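Local coordinates for phosphonopyruvate hydrolase (Variovorax sp., PDB 2HJP), which hydrolyses the phosphorus-carbon bond of phosphonopyruvate, giving pyruvate and phosphate, with the help of a divalent metal ion such as magnesium, cobalt or manganese, at residues Ala6-Ala9 with Ala10-Gly14. Residues are numbered along the deposited sequence; the frame is centred on the assembly and turned at random.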
loop_
_atom_site.group_PDB
_atom_site.type_symbol
_atom_site.label_atom_id
_atom_site.label_comp_id
_atom_site.label_asym_id
_atom_site.label_seq_id
_atom_site.Cartn_x
_atom_site.Cartn_y
_atom_site.Cartn_z
ATOM N N ALA A 6 25.016 3.946 15.641
ATOM C CA ALA A 6 24.554 4.308 16.984
ATOM C C ALA A 6 24.071 3.080 17.794
ATOM O O ALA A 6 24.366 2.964 18.940
ATOM C CB ALA A 6 23.384 5.349 16.887
ATOM N N LEU A 7 23.290 2.180 17.197
ATOM C CA LEU A 7 22.799 1.027 17.936
ATOM C C LEU A 7 23.947 0.081 18.242
ATOM O O LEU A 7 24.070 -0.444 19.369
ATOM C CB LEU A 7 21.696 0.311 17.141
ATOM C CG LEU A 7 21.161 -0.988 17.742
ATOM C CD1 LEU A 7 20.573 -0.719 19.127
ATOM C CD2 LEU A 7 20.151 -1.634 16.758
ATOM N N ARG A 8 24.794 -0.149 17.248
ATOM C CA ARG A 8 25.954 -1.023 17.453
ATOM C C ARG A 8 26.859 -0.407 18.553
ATOM O O ARG A 8 27.356 -1.114 19.407
ATOM C CB ARG A 8 26.668 -1.177 16.097
ATOM C CG ARG A 8 27.550 -2.365 15.985
ATOM C CD ARG A 8 26.889 -3.662 16.214
ATOM N NE ARG A 8 26.300 -4.257 15.016
ATOM C CZ ARG A 8 26.193 -5.569 14.897
ATOM N NH1 ARG A 8 25.651 -6.159 13.818
ATOM N NH2 ARG A 8 26.657 -6.316 15.903
ATOM N N ALA A 9 27.029 0.909 18.575
ATOM C CA ALA A 9 27.841 1.564 19.600
ATOM C C ALA A 9 27.240 1.333 21.022
ATOM O O ALA A 9 27.953 1.009 21.990
ATOM C CB ALA A 9 27.948 3.075 19.296
ATOM N N ALA A 10 25.928 1.493 21.146
ATOM C CA ALA A 10 25.255 1.258 22.425
ATOM C C ALA A 10 25.474 -0.212 22.847
ATOM O O ALA A 10 25.812 -0.507 23.995
ATOM C CB ALA A 10 23.734 1.568 22.256
ATOM N N LEU A 11 25.313 -1.146 21.924
ATOM C CA LEU A 11 25.558 -2.560 22.293
ATOM C C LEU A 11 27.023 -2.882 22.683
ATOM O O LEU A 11 27.288 -3.651 23.632
ATOM C CB LEU A 11 25.214 -3.488 21.157
ATOM C CG LEU A 11 23.780 -3.758 20.871
ATOM C CD1 LEU A 11 23.707 -4.534 19.580
ATOM C CD2 LEU A 11 23.163 -4.475 22.060
ATOM N N ASP A 12 27.981 -2.319 21.955
ATOM C CA ASP A 12 29.388 -2.608 22.262
ATOM C C ASP A 12 29.817 -1.799 23.469
ATOM O O ASP A 12 30.758 -2.147 24.149
ATOM C CB ASP A 12 30.329 -2.224 21.091
ATOM C CG ASP A 12 29.961 -2.872 19.756
ATOM O OD1 ASP A 12 29.354 -3.958 19.719
ATOM O OD2 ASP A 12 30.301 -2.268 18.712
ATOM N N SER A 13 29.128 -0.696 23.739
ATOM C CA SER A 13 29.523 0.152 24.847
ATOM C C SER A 13 29.237 -0.388 26.219
ATOM O O SER A 13 29.812 0.075 27.178
ATOM C CB SER A 13 28.838 1.501 24.783
ATOM O OG SER A 13 27.517 1.359 25.302
ATOM N N GLY A 14 28.340 -1.343 26.370
ATOM C CA GLY A 14 28.077 -1.750 27.737
ATOM C C GLY A 14 26.956 -0.952 28.434
ATOM O O GLY A 14 26.467 -1.366 29.486
#
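Four successive i to i+4 backbone hydrogen bonds join Ala-6 through Ala-9 to Ala-10 through Ser-13 as the last turns of helix 3-13. The one from Leu-11 N to Leu-7 O is nearly straight, 167° at the hydrogen. Ser-13 N to Ala-9 O, though only 2.7 Å, is clearly bent where the helix runs out. There Ser-13 turns its hydroxyl back: with chi1 at 80°, OG donates to Ala-10 O at 2.8 Å and accepts from the backbone N of Arg-15, so one small polar side chain ties the final turn to the chain beyond. Gly-14 follows with positive phi, a conformation in which a side chain would press on the preceding carbonyl oxygen.

Among the charged groups, Asp-12 OD2 approaches the aliphatic CG of Arg-8 to 3.9 Å, but Arg-8 NH2 stays 5.2 Å from Asp-12 OD1. The arginine chain, bent at chi2 and chi3, instead carries its guanidinium to a salt bridge with Asp-181 and a hydrogen bond from NE to Asp-149 O.

On the apolar side, Leu-7 and the compact Ala-10 both touch Phe-17 of the first barrel strand, Leu-7 and Arg-8 reach Val-151, and Leu-11 meets Pro-207. This is the C-terminal end of an amphipathic helix that, just ahead of strand 17-21, covers the N-terminal end of a TIM barrel of the PEP mutase/isocitrate lyase superfamily.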